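Local coordinates for protein methyltransferase WBDD (Escherichia coli, PDB 4AZS) that acts as a bifunctional kinase and methyltransferase that regulates the chain length of the O9a antigen, probably by phosphorylating and methylating the growing polysaccharide, at residues G274-A278 / E279-R283; N430-Q433 / P434-N437; T54-Y57 / D58-S61; D190-E193 / L194-Q197; I292-T296 / Q297-G301. One frame throughout, in Å; residues are numbered along the deposited sequence.

Interaction 1 (G274-A278 / E279-R283); sequences GILTA and EESQR
At T277 and E280, whose CA atoms lie 5.2 Å apart, the chain turns from an irregular loop into a helix. T277 is the N-cap residue, its extended backbone (psi 166°) giving way to helical angles from A278 onward. Two backbone bonds begin the helical pattern: S281 N donates to T277 O at 3.1 Å, almost straight at 175°, and Q282 N donates to A278 O at the same length. The side chains of T277 and E280 each accept from the other's backbone N, a capping box. OG1 of T277, turned between its own backbone N and carbonyl carbon (chi1 69°), accepts from E280 N at 3.1 Å. In return, the extended chain of E280 reaches back so that its OE1 accepts from T277 N at 2.7 Å, on the anti side of the carboxylate and somewhat out of its plane. The T277 methyl CG2 lies 3.4 Å from E280 OE1, which has a weak further bond from T277 OG1. L276 sets its CB 3.5 Å from S281 OG and its CD2 4.0 Å from E280 CB. E279 and R283, one turn apart on the exposed side of the helix, form a salt bridge between OE1 and NH2. The cap thus starts helix 278-296 just after the loop from strand 262-268, with L276 resting on S253 and M271, while A278 and S281 pack against N102 and E24 of a second subunit.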
loop_
_atom_site.group_PDB
_atom_site.type_symbol
_atom_site.label_atom_id
_atom_site.label_comp_id
_atom_site.label_asym_id
_atom_site.label_seq_id
_atom_site.Cartn_x
_atom_site.Cartn_y
_atom_site.Cartn_z
ATOM N N GLY A 274 -30.336 20.965 -11.365
ATOM C CA GLY A 274 -31.265 21.707 -10.533
ATOM C C GLY A 274 -31.923 22.786 -11.351
ATOM O O GLY A 274 -33.003 23.251 -11.016
ATOM N N ILE A 275 -31.303 23.106 -12.483
ATOM C CA ILE A 275 -31.187 24.491 -12.937
ATOM C C ILE A 275 -32.470 25.335 -12.818
ATOM O O ILE A 275 -32.433 26.413 -12.230
ATOM C CB ILE A 275 -30.539 24.568 -14.336
ATOM C CG1 ILE A 275 -29.127 23.948 -14.290
ATOM C CG2 ILE A 275 -30.451 26.012 -14.814
ATOM C CD1 ILE A 275 -28.564 23.536 -15.645
ATOM N N LEU A 276 -33.586 24.859 -13.361
ATOM C CA LEU A 276 -34.856 25.581 -13.249
ATOM C C LEU A 276 -35.780 24.913 -12.242
ATOM O O LEU A 276 -36.091 23.744 -12.366
ATOM C CB LEU A 276 -35.585 25.663 -14.599
ATOM C CG LEU A 276 -34.887 26.347 -15.801
ATOM C CD1 LEU A 276 -35.780 26.385 -17.032
ATOM C CD2 LEU A 276 -34.430 27.749 -15.449
ATOM N N THR A 277 -36.243 25.660 -11.256
ATOM C CA THR A 277 -37.381 25.202 -10.464
ATOM C C THR A 277 -38.608 25.098 -11.390
ATOM O O THR A 277 -38.588 25.631 -12.500
ATOM C CB THR A 277 -37.713 26.204 -9.341
ATOM O OG1 THR A 277 -38.235 27.412 -9.919
ATOM C CG2 THR A 277 -36.466 26.525 -8.509
ATOM N N ALA A 278 -39.657 24.421 -10.923
ATOM C CA ALA A 278 -40.958 24.367 -11.615
ATOM C C ALA A 278 -41.452 25.790 -11.965
ATOM O O ALA A 278 -41.805 26.075 -13.111
ATOM C CB ALA A 278 -42.001 23.659 -10.746
ATOM N N GLU A 279 -41.460 26.686 -10.980
ATOM C CA GLU A 279 -41.911 28.040 -11.243
ATOM C C GLU A 279 -41.074 28.697 -12.352
ATOM O O GLU A 279 -41.661 29.370 -13.214
ATOM C CB GLU A 279 -41.954 28.907 -9.975
ATOM C CG GLU A 279 -42.975 30.042 -10.081
ATOM C CD GLU A 279 -43.007 30.964 -8.863
ATOM O OE1 GLU A 279 -42.260 30.711 -7.886
ATOM O OE2 GLU A 279 -43.782 31.952 -8.877
ATOM N N GLU A 280 -39.744 28.500 -12.370
ATOM C CA GLU A 280 -38.908 29.199 -13.379
ATOM C C GLU A 280 -39.180 28.717 -14.805
ATOM O O GLU A 280 -39.299 29.541 -15.703
ATOM C CB GLU A 280 -37.407 29.123 -13.078
ATOM C CG GLU A 280 -37.008 29.874 -11.813
ATOM C CD GLU A 280 -35.672 29.431 -11.217
ATOM O OE1 GLU A 280 -35.316 28.220 -11.280
ATOM O OE2 GLU A 280 -34.977 30.312 -10.666
ATOM N N SER A 281 -39.274 27.399 -14.998
ATOM C CA SER A 281 -39.678 26.808 -16.298
ATOM C C SER A 281 -41.002 27.364 -16.755
ATOM O O SER A 281 -41.153 27.673 -17.912
ATOM C CB SER A 281 -39.879 25.279 -16.211
ATOM O OG SER A 281 -38.853 24.664 -15.467
ATOM N N GLN A 282 -41.980 27.432 -15.849
ATOM C CA GLN A 282 -43.283 27.961 -16.215
ATOM C C GLN A 282 -43.177 29.450 -16.592
ATOM O O GLN A 282 -43.906 29.909 -17.469
ATOM C CB GLN A 282 -44.314 27.727 -15.113
ATOM C CG GLN A 282 -45.712 27.458 -15.653
ATOM C CD GLN A 282 -46.563 26.615 -14.706
ATOM O OE1 GLN A 282 -46.079 25.640 -14.117
ATOM N NE2 GLN A 282 -47.842 26.978 -14.562
ATOM N N ARG A 283 -42.246 30.182 -15.973
ATOM C CA ARG A 283 -42.074 31.588 -16.290
ATOM C C ARG A 283 -41.362 31.769 -17.617
ATOM O O ARG A 283 -41.715 32.672 -18.379
ATOM C CB ARG A 283 -41.399 32.366 -15.156
ATOM C CG ARG A 283 -42.433 32.918 -14.169
ATOM C CD ARG A 283 -41.842 33.736 -13.023
ATOM N NE ARG A 283 -41.519 32.898 -11.858
ATOM C CZ ARG A 283 -40.353 32.909 -11.205
ATOM N NH1 ARG A 283 -39.372 33.740 -11.550
ATOM N NH2 ARG A 283 -40.170 32.089 -10.184
#

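Interaction 2 (N430-Q433 / P434-N437); sequences NLPQ and PWSN
The pyrrolidine ring of P432 lies against the six-membered part of the W435 indole, its CG 3.6 Å from CE3 of the tryptophan. This is the entry to helix 435-443, with P434, which follows a cis peptide bond, at the N-cap position. The first helical turn is closed over the carbonyl of P432: S436 N donates to P432 O at 3.1 Å, coming from above the carbonyl plane. The same oxygen lies in plane at the edge of the indole. Beside the proline, L431 sets its CD2 4.3 Å from W435 CB, an apolar patch that continues onto F411, whose ring meets W435 edge-to-face, and onto helix 397-410. Farther along, Q433 and N437 join through their amides. With CG beside the backbone N (chi1 -74°) and the rest of the chain extended, Q433 brings its carbonyl, which also has a weak bond from S467 OG, to N437, whose other amide atom, OD1, accepts from A468 N. The amide planes stand 59° apart, and N437 ND2 gives its hydrogen to Q433 OE1 at 3.2 Å along a nearly straight line of 173°, with the acceptor in the plane of the asparagine amide.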
loop_
_atom_site.group_PDB
_atom_site.type_symbol
_atom_site.label_atom_id
_atom_site.label_comp_id
_atom_site.label_asym_id
_atom_site.label_seq_id
_atom_site.Cartn_x
_atom_site.Cartn_y
_atom_site.Cartn_z
ATOM N N ASN A 430 -29.115 60.615 -7.449
ATOM C CA ASN A 430 -28.409 61.024 -8.674
ATOM C C ASN A 430 -29.131 61.914 -9.697
ATOM O O ASN A 430 -28.689 61.957 -10.845
ATOM C CB ASN A 430 -27.969 59.775 -9.464
ATOM C CG ASN A 430 -27.000 58.900 -8.710
ATOM O OD1 ASN A 430 -26.342 59.331 -7.760
ATOM N ND2 ASN A 430 -26.895 57.653 -9.146
ATOM N N LEU A 431 -30.215 62.608 -9.362
ATOM C CA LEU A 431 -30.917 63.329 -10.433
ATOM C C LEU A 431 -30.612 64.825 -10.436
ATOM O O LEU A 431 -30.957 65.533 -9.500
ATOM C CB LEU A 431 -32.429 63.110 -10.361
ATOM C CG LEU A 431 -33.005 61.718 -10.633
ATOM C CD1 LEU A 431 -34.527 61.796 -10.668
ATOM C CD2 LEU A 431 -32.475 61.147 -11.940
ATOM N N PRO A 432 -30.011 65.330 -11.512
ATOM C CA PRO A 432 -29.945 66.757 -11.583
ATOM C C PRO A 432 -31.305 67.378 -11.993
ATOM O O PRO A 432 -32.229 66.670 -12.415
ATOM C CB PRO A 432 -28.901 66.979 -12.672
ATOM C CG PRO A 432 -29.197 65.895 -13.633
ATOM C CD PRO A 432 -29.728 64.730 -12.820
ATOM N N GLN A 433 -31.409 68.687 -11.806
ATOM C CA GLN A 433 -32.482 69.472 -12.374
ATOM C C GLN A 433 -32.335 69.366 -13.874
ATOM O O GLN A 433 -31.224 69.303 -14.383
ATOM C CB GLN A 433 -32.359 70.934 -11.942
ATOM C CG GLN A 433 -32.746 71.134 -10.501
ATOM C CD GLN A 433 -33.122 72.575 -10.143
ATOM O OE1 GLN A 433 -33.990 73.225 -10.766
ATOM N NE2 GLN A 433 -32.502 73.064 -9.087
ATOM N N PRO A 434 -33.440 69.271 -14.601
ATOM C CA PRO A 434 -34.838 69.224 -14.266
ATOM C C PRO A 434 -35.466 67.821 -14.137
ATOM O O PRO A 434 -36.678 67.709 -13.958
ATOM C CB PRO A 434 -35.446 69.942 -15.455
ATOM C CG PRO A 434 -34.594 69.504 -16.606
ATOM C CD PRO A 434 -33.236 69.217 -16.060
ATOM N N TRP A 435 -34.669 66.773 -14.171
ATOM C CA TRP A 435 -35.179 65.429 -13.910
ATOM C C TRP A 435 -35.767 65.308 -12.503
ATOM O O TRP A 435 -36.840 64.695 -12.257
ATOM C CB TRP A 435 -34.078 64.387 -14.189
ATOM C CG TRP A 435 -33.781 64.207 -15.667
ATOM C CD1 TRP A 435 -34.477 63.411 -16.575
ATOM C CD2 TRP A 435 -32.718 64.827 -16.459
ATOM N NE1 TRP A 435 -33.932 63.496 -17.831
ATOM C CE2 TRP A 435 -32.875 64.322 -17.832
ATOM C CE3 TRP A 435 -31.667 65.691 -16.180
ATOM C CZ2 TRP A 435 -32.017 64.705 -18.870
ATOM C CZ3 TRP A 435 -30.805 66.075 -17.232
ATOM C CH2 TRP A 435 -30.982 65.596 -18.547
ATOM N N SER A 436 -35.102 65.913 -11.556
ATOM C CA SER A 436 -35.573 65.886 -10.186
ATOM C C SER A 436 -36.904 66.632 -10.043
ATOM O O SER A 436 -37.772 66.232 -9.271
ATOM C CB SER A 436 -34.525 66.547 -9.302
ATOM O OG SER A 436 -34.268 67.873 -9.829
ATOM N N ASN A 437 -37.041 67.718 -10.788
ATOM C CA ASN A 437 -38.261 68.530 -10.779
ATOM C C ASN A 437 -39.414 67.748 -11.362
ATOM O O ASN A 437 -40.518 67.807 -10.866
ATOM C CB ASN A 437 -38.032 69.784 -11.594
ATOM C CG ASN A 437 -36.919 70.614 -11.050
ATOM O OD1 ASN A 437 -36.444 70.364 -9.947
ATOM N ND2 ASN A 437 -36.482 71.605 -11.813
#

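Interaction 3 (T54-Y57 / D58-S61); sequences TEQY and DNLS
D58 turns back toward T54, one turn earlier in the helix, and Y57 lies beside it. From the CB of D58, which is 3.6 Å from both T54 O and E55 O, the chain runs with CG beside the backbone N (chi1 -69°), bringing CG to 3.2 Å from T54 O. Beyond it the carboxylate divides. OD2 lies 3.3 Å from T54 O, two acceptors that share no hydrogen; that carbonyl is bound by D58 N at 2.9 Å. OD1 lies in the plane of the Y57 ring at its edge, 3.7 Å from CD1, with ring and carboxylate planes 74° apart. OD1 also forms a salt bridge with K87, which packs on Y57; its charge probably eases the crowding of oxygens here. Y57, with CG anti to the backbone N (chi1 179°), carries its ring along the helix toward S61, CE1 reaching 4.0 Å from S61 CB; its hydroxyl bonds to L68 N and S61 OG to R66 O, both just ahead of strand 69-73. The amide planes of Q56 and N59 are nearly perpendicular, with Q56 OE1 3.8 Å from N59 ND2. Unbroken i to i+4 backbone bonding makes these eight residues two regular turns of helix 47-64. Q56 and L60 pack on strand 169-173 of the mixed sheet, whose strand order is consistent with the Rossmann-like class I methyltransferase fold.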
loop_
_atom_site.group_PDB
_atom_site.type_symbol
_atom_site.label_atom_id
_atom_site.label_comp_id
_atom_site.label_asym_id
_atom_site.label_seq_id
_atom_site.Cartn_x
_atom_site.Cartn_y
_atom_site.Cartn_z
ATOM N N THR A 54 -34.548 10.559 -41.511
ATOM C CA THR A 54 -34.860 10.910 -42.895
ATOM C C THR A 54 -35.601 12.252 -43.003
ATOM O O THR A 54 -35.382 13.009 -43.939
ATOM C CB THR A 54 -35.693 9.821 -43.574
ATOM O OG1 THR A 54 -36.926 9.694 -42.899
ATOM C CG2 THR A 54 -35.028 8.478 -43.513
ATOM N N GLU A 55 -36.468 12.559 -42.043
ATOM C CA GLU A 55 -37.138 13.864 -41.993
ATOM C C GLU A 55 -36.099 14.994 -41.841
ATOM O O GLU A 55 -36.140 16.009 -42.530
ATOM C CB GLU A 55 -38.156 13.869 -40.848
ATOM C CG GLU A 55 -38.444 15.204 -40.169
ATOM C CD GLU A 55 -39.404 15.050 -38.975
ATOM O OE1 GLU A 55 -40.235 14.101 -38.963
ATOM O OE2 GLU A 55 -39.332 15.887 -38.048
ATOM N N GLN A 56 -35.133 14.808 -40.949
ATOM C CA GLN A 56 -34.115 15.809 -40.715
ATOM C C GLN A 56 -33.154 15.889 -41.902
ATOM O O GLN A 56 -32.740 16.979 -42.270
ATOM C CB GLN A 56 -33.327 15.490 -39.443
ATOM C CG GLN A 56 -34.097 15.684 -38.131
ATOM C CD GLN A 56 -34.680 17.079 -37.991
ATOM O OE1 GLN A 56 -34.134 18.079 -38.481
ATOM N NE2 GLN A 56 -35.835 17.139 -37.408
ATOM N N TYR A 57 -32.783 14.737 -42.475
ATOM C CA TYR A 57 -32.037 14.719 -43.735
ATOM C C TYR A 57 -32.737 15.606 -44.791
ATOM O O TYR A 57 -32.108 16.478 -45.367
ATOM C CB TYR A 57 -31.847 13.308 -44.268
ATOM C CG TYR A 57 -31.093 13.277 -45.591
ATOM C CD1 TYR A 57 -31.761 13.456 -46.814
ATOM C CD2 TYR A 57 -29.719 13.144 -45.611
ATOM C CE1 TYR A 57 -31.061 13.462 -48.022
ATOM C CE2 TYR A 57 -29.024 13.158 -46.786
ATOM C CZ TYR A 57 -29.687 13.316 -47.990
ATOM O OH TYR A 57 -28.936 13.325 -49.120
ATOM N N ASP A 58 -34.033 15.404 -45.007
ATOM C CA ASP A 58 -34.778 16.152 -46.040
ATOM C C ASP A 58 -34.786 17.636 -45.744
ATOM O O ASP A 58 -34.555 18.450 -46.643
ATOM C CB ASP A 58 -36.234 15.663 -46.139
ATOM C CG ASP A 58 -36.348 14.278 -46.707
ATOM O OD1 ASP A 58 -35.411 13.830 -47.364
ATOM O OD2 ASP A 58 -37.398 13.632 -46.513
ATOM N N ASN A 59 -35.035 18.010 -44.475
ATOM C CA ASN A 59 -35.022 19.415 -44.096
ATOM C C ASN A 59 -33.696 20.036 -44.448
ATOM O O ASN A 59 -33.626 21.132 -44.976
ATOM C CB ASN A 59 -35.251 19.601 -42.581
ATOM C CG ASN A 59 -36.660 19.260 -42.160
ATOM O OD1 ASN A 59 -37.568 19.163 -42.992
ATOM N ND2 ASN A 59 -36.858 19.090 -40.852
ATOM N N LEU A 60 -32.610 19.370 -44.112
ATOM C CA LEU A 60 -31.317 20.026 -44.285
ATOM C C LEU A 60 -30.962 19.991 -45.762
ATOM O O LEU A 60 -30.347 20.910 -46.277
ATOM C CB LEU A 60 -30.242 19.360 -43.437
ATOM C CG LEU A 60 -28.848 19.999 -43.515
ATOM C CD1 LEU A 60 -28.821 21.464 -43.102
ATOM C CD2 LEU A 60 -27.961 19.181 -42.610
ATOM N N SER A 61 -31.336 18.919 -46.450
ATOM C CA SER A 61 -31.034 18.838 -47.866
ATOM C C SER A 61 -31.824 19.933 -48.633
ATOM O O SER A 61 -31.299 20.561 -49.540
ATOM C CB SER A 61 -31.398 17.461 -48.428
ATOM O OG SER A 61 -31.135 17.441 -49.813
#

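Interaction 4 (D190-E193 / L194-Q197); sequences DPRE and LIEQ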
loop_
_atom_site.group_PDB
_atom_site.type_symbol
_atom_site.label_atom_id
_atom_site.label_comp_id
_atom_site.label_asym_id
_atom_site.label_seq_id
_atom_site.Cartn_x
_atom_site.Cartn_y
_atom_site.Cartn_z
ATOM N N ASP A 190 -26.802 13.955 -16.690
ATOM C CA ASP A 190 -27.778 14.241 -17.724
ATOM C C ASP A 190 -27.073 14.237 -19.073
ATOM O O ASP A 190 -25.979 14.817 -19.207
ATOM C CB ASP A 190 -28.331 15.612 -17.458
ATOM C CG ASP A 190 -29.518 15.935 -18.350
ATOM O OD1 ASP A 190 -29.400 16.058 -19.607
ATOM O OD2 ASP A 190 -30.600 16.033 -17.757
ATOM N N PRO A 191 -27.691 13.618 -20.082
ATOM C CA PRO A 191 -27.024 13.523 -21.356
ATOM C C PRO A 191 -26.715 14.878 -22.006
ATOM O O PRO A 191 -25.797 14.994 -22.817
ATOM C CB PRO A 191 -28.016 12.708 -22.217
ATOM C CG PRO A 191 -29.324 12.869 -21.566
ATOM C CD PRO A 191 -29.040 13.015 -20.106
ATOM N N ARG A 192 -27.504 15.886 -21.687
ATOM C CA ARG A 192 -27.222 17.226 -22.165
ATOM C C ARG A 192 -25.860 17.800 -21.750
ATOM O O ARG A 192 -25.347 18.671 -22.425
ATOM C CB ARG A 192 -28.327 18.166 -21.767
ATOM C CG ARG A 192 -29.508 17.961 -22.665
ATOM C CD ARG A 192 -30.687 18.689 -22.105
ATOM N NE ARG A 192 -31.127 18.036 -20.891
ATOM C CZ ARG A 192 -32.227 18.380 -20.220
ATOM N NH1 ARG A 192 -33.003 19.366 -20.655
ATOM N NH2 ARG A 192 -32.555 17.734 -19.112
ATOM N N GLU A 193 -25.248 17.269 -20.715
ATOM C CA GLU A 193 -23.874 17.691 -20.377
ATOM C C GLU A 193 -22.848 17.375 -21.455
ATOM O O GLU A 193 -21.757 17.955 -21.474
ATOM C CB GLU A 193 -23.405 17.012 -19.117
ATOM C CG GLU A 193 -24.083 17.536 -17.869
ATOM C CD GLU A 193 -23.728 16.676 -16.654
ATOM O OE1 GLU A 193 -22.515 16.382 -16.442
ATOM O OE2 GLU A 193 -24.668 16.257 -15.948
ATOM N N LEU A 194 -23.154 16.429 -22.334
ATOM C CA LEU A 194 -22.215 16.130 -23.395
ATOM C C LEU A 194 -22.345 17.136 -24.550
ATOM O O LEU A 194 -21.484 17.151 -25.452
ATOM C CB LEU A 194 -22.478 14.716 -23.946
ATOM C CG LEU A 194 -22.362 13.551 -22.963
ATOM C CD1 LEU A 194 -22.718 12.212 -23.604
ATOM C CD2 LEU A 194 -20.950 13.526 -22.429
ATOM N N ILE A 195 -23.446 17.901 -24.592
ATOM C CA ILE A 195 -23.726 18.736 -25.769
ATOM C C ILE A 195 -23.996 20.208 -25.529
ATOM O O ILE A 195 -24.076 20.947 -26.466
ATOM C CB ILE A 195 -24.903 18.180 -26.618
ATOM C CG1 ILE A 195 -26.140 17.972 -25.787
ATOM C CG2 ILE A 195 -24.501 16.880 -27.315
ATOM C CD1 ILE A 195 -27.364 17.671 -26.607
ATOM N N GLU A 196 -24.187 20.611 -24.279
ATOM C CA GLU A 196 -24.650 21.939 -23.955
ATOM C C GLU A 196 -23.555 22.992 -24.261
ATOM O O GLU A 196 -23.864 24.139 -24.418
ATOM C CB GLU A 196 -25.078 22.006 -22.490
ATOM C CG GLU A 196 -23.915 22.050 -21.521
ATOM C CD GLU A 196 -24.338 21.739 -20.086
ATOM O OE1 GLU A 196 -25.560 21.592 -19.842
ATOM O OE2 GLU A 196 -23.445 21.626 -19.203
ATOM N N GLN A 197 -22.302 22.571 -24.399
ATOM C CA GLN A 197 -21.255 23.446 -24.944
ATOM C C GLN A 197 -21.466 23.755 -26.423
ATOM O O GLN A 197 -20.908 24.740 -26.906
ATOM C CB GLN A 197 -19.840 22.863 -24.757
ATOM C CG GLN A 197 -19.455 21.723 -25.706
ATOM C CD GLN A 197 -20.219 20.425 -25.434
ATOM O OE1 GLN A 197 -21.042 20.378 -24.501
ATOM N NE2 GLN A 197 -19.955 19.366 -26.227
#
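R192 O receives both I195 N and E196 N, so one carbonyl holds the turn on which L194 and I195 are packed. E196 N lies 2.9 Å from R192 O and nearly in line with the carbonyl, though bent at the hydrogen (130°), whereas I195 N comes from above its plane in a straighter bond (158°). L194 N to P191 O, at 3.0 Å, continues the short 3-10 spacing. The tight side belongs to the two aliphatic residues. CB of L194 sits 3.5 Å from P191 O, its isobutyl group lying on I153, V156 and L160 of helix 153-166. I195, its CG1 placed between the backbone N and carbonyl carbon (chi1 54°), lays that carbon 3.5 Å from R192 O, while its side chain meets Y201, Y219 and V221. The partly exposed side is looser and more polar: E196, its CB directed toward the preceding segment, brings CD to 4.1 Å from E193 CA, and E193 OE1 and E196 OE2 stay 6.0 Å apart, without contact. At the leading end D190 forms an Asx turn, OD1 accepting from R192 N. The same carboxylate is gripped side-on by the R192 guanidinium, NE to OD1 and NH2 to OD2, both 2.9 Å, which fixes the rotation of the guanidinium, though the two planes are not coplanar; its NH1 has a further salt-bridge partner in D270. E193 OE2 accepts from H273. The turn belongs to the connection from strand 169-173 to strand 200-207, with helix 153-166 packing on L194 and strands 200-207 and 216-222 on I195.

Interaction 5 (I292-T296 / Q297-G301); sequences IKFLT and QPPAG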
loop_
_atom_site.group_PDB
_atom_site.type_symbol
_atom_site.label_atom_id
_atom_site.label_comp_id
_atom_site.label_asym_id
_atom_site.label_seq_id
_atom_site.Cartn_x
_atom_site.Cartn_y
_atom_site.Cartn_z
ATOM N N ILE A 292 -44.786 35.892 -27.958
ATOM C CA ILE A 292 -45.360 35.425 -29.214
ATOM C C ILE A 292 -46.746 36.006 -29.415
ATOM O O ILE A 292 -47.059 36.491 -30.489
ATOM C CB ILE A 292 -45.407 33.885 -29.264
ATOM C CG1 ILE A 292 -43.990 33.321 -29.408
ATOM C CG2 ILE A 292 -46.243 33.385 -30.424
ATOM C CD1 ILE A 292 -43.927 31.817 -29.182
ATOM N N LYS A 293 -47.586 35.962 -28.400
ATOM C CA LYS A 293 -48.954 36.480 -28.537
ATOM C C LYS A 293 -48.999 37.973 -28.882
ATOM O O LYS A 293 -49.724 38.401 -29.770
ATOM C CB LYS A 293 -49.683 36.283 -27.226
ATOM C CG LYS A 293 -51.177 36.527 -27.292
ATOM C CD LYS A 293 -51.875 35.991 -26.043
ATOM C CE LYS A 293 -53.396 35.968 -26.226
ATOM N NZ LYS A 293 -54.139 36.715 -25.163
ATOM N N PHE A 294 -48.204 38.754 -28.155
ATOM C CA PHE A 294 -48.087 40.201 -28.368
ATOM C C PHE A 294 -47.535 40.527 -29.734
ATOM O O PHE A 294 -48.110 41.376 -30.443
ATOM C CB PHE A 294 -47.198 40.824 -27.298
ATOM C CG PHE A 294 -47.004 42.310 -27.439
ATOM C CD1 PHE A 294 -47.951 43.195 -26.959
ATOM C CD2 PHE A 294 -45.860 42.822 -28.033
ATOM C CE1 PHE A 294 -47.762 44.558 -27.084
ATOM C CE2 PHE A 294 -45.680 44.189 -28.161
ATOM C CZ PHE A 294 -46.630 45.049 -27.683
ATOM N N LEU A 295 -46.450 39.876 -30.124
ATOM C CA LEU A 295 -45.793 40.240 -31.370
ATOM C C LEU A 295 -46.552 39.764 -32.590
ATOM O O LEU A 295 -46.472 40.381 -33.639
ATOM C CB LEU A 295 -44.362 39.723 -31.448
ATOM C CG LEU A 295 -43.351 40.381 -30.507
ATOM C CD1 LEU A 295 -42.007 39.696 -30.676
ATOM C CD2 LEU A 295 -43.236 41.881 -30.743
ATOM N N THR A 296 -47.295 38.675 -32.472
ATOM C CA THR A 296 -48.090 38.263 -33.611
ATOM C C THR A 296 -49.324 39.129 -33.757
ATOM O O THR A 296 -49.884 39.200 -34.836
ATOM C CB THR A 296 -48.482 36.783 -33.548
ATOM O OG1 THR A 296 -48.995 36.466 -32.242
ATOM C CG2 THR A 296 -47.273 35.944 -33.850
ATOM N N GLN A 297 -49.733 39.813 -32.690
ATOM C CA GLN A 297 -50.906 40.696 -32.746
ATOM C C GLN A 297 -50.616 42.011 -32.061
ATOM O O GLN A 297 -51.209 42.311 -31.041
ATOM C CB GLN A 297 -52.094 40.037 -32.029
ATOM C CG GLN A 297 -52.715 38.851 -32.747
ATOM C CD GLN A 297 -53.400 39.240 -34.043
ATOM O OE1 GLN A 297 -53.969 40.326 -34.164
ATOM N NE2 GLN A 297 -53.336 38.352 -35.028
ATOM N N PRO A 298 -49.710 42.816 -32.609
ATOM C CA PRO A 298 -49.286 43.980 -31.827
ATOM C C PRO A 298 -50.324 45.093 -31.813
ATOM O O PRO A 298 -51.171 45.123 -32.670
ATOM C CB PRO A 298 -48.004 44.429 -32.523
ATOM C CG PRO A 298 -48.086 43.891 -33.916
ATOM C CD PRO A 298 -49.080 42.764 -33.940
ATOM N N PRO A 299 -50.267 45.993 -30.825
ATOM C CA PRO A 299 -51.220 47.096 -30.786
ATOM C C PRO A 299 -50.859 48.152 -31.787
ATOM O O PRO A 299 -49.682 48.428 -31.986
ATOM C CB PRO A 299 -51.044 47.670 -29.380
ATOM C CG PRO A 299 -49.642 47.330 -29.013
ATOM C CD PRO A 299 -49.388 45.986 -29.640
ATOM N N ALA A 300 -51.876 48.734 -32.408
ATOM C CA ALA A 300 -51.679 49.877 -33.277
ATOM C C ALA A 300 -51.062 51.021 -32.449
ATOM O O ALA A 300 -51.371 51.199 -31.262
ATOM C CB ALA A 300 -53.004 50.289 -33.889
ATOM N N GLY A 301 -50.176 51.781 -33.074
ATOM C CA GLY A 301 -49.522 52.902 -32.402
ATOM C C GLY A 301 -48.177 52.510 -31.811
ATOM O O GLY A 301 -47.491 53.344 -31.222
#
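Apolar contact is made by F294 and P299, which meet at about a right angle. CD of P299 sits 3.3 Å from F294 CE1 and 3.5 Å from its CZ, with CG of the same proline a little farther off. The phenylalanine reaches there because CG is anti to the backbone N (chi1 179°), which directs the ring down the helix toward its C-terminal end and the loop beyond. L355 of helix 341-357 touches both residues, and the ring of F383 also meets that of F294, its plane tilted by about 20°. Through these contacts the end of helix 278-296, in the kinase part of the chain, is joined to helix 341-357, while L295 lies over V307 at the start of strand 307-312. Such a helix followed by a strand at the edge of an antiparallel sheet is consistent with the αC helix and β4 strand of the protein kinase N-lobe. The backbone bonding fades at Q297, the first residue to leave helical angles: its N makes weak bonds to K293 O and F294 O, both 3.2 Å long and bent to 131°. P298 has no N-H to continue the pattern, although its N lies 3.1 Å from F294 O. P298 CD instead packs 3.5 Å from L295 O. The hydroxyl of T296 makes a hydrogen bond, bent back on its own turn so that OG1 donates to I292 O at 2.6 Å. This carbonyl also accepts T296 N, and the two donors approach opposite faces of its plane.

In the fold
From the N terminus, interaction 3 lies within helix 47-64 beside the methyltransferase sheet, and interaction 4 follows in the connection between strands 169-173 and 200-207 of that sheet, its centre about 23 Å away. Interaction 1 opens helix 278-296 and interaction 5 closes it, their centres about 26 Å apart, so the two mark the ends of one kinase helix. Interaction 4 approaches interaction 1 to about 6 Å between nearest atoms, where the methyltransferase and kinase parts lie close together. Interaction 2 leads from the loop after helix 397-410 into helix 435-443, near helices 341-357 and 475-485. All five are local turns in series; none nests or crosses.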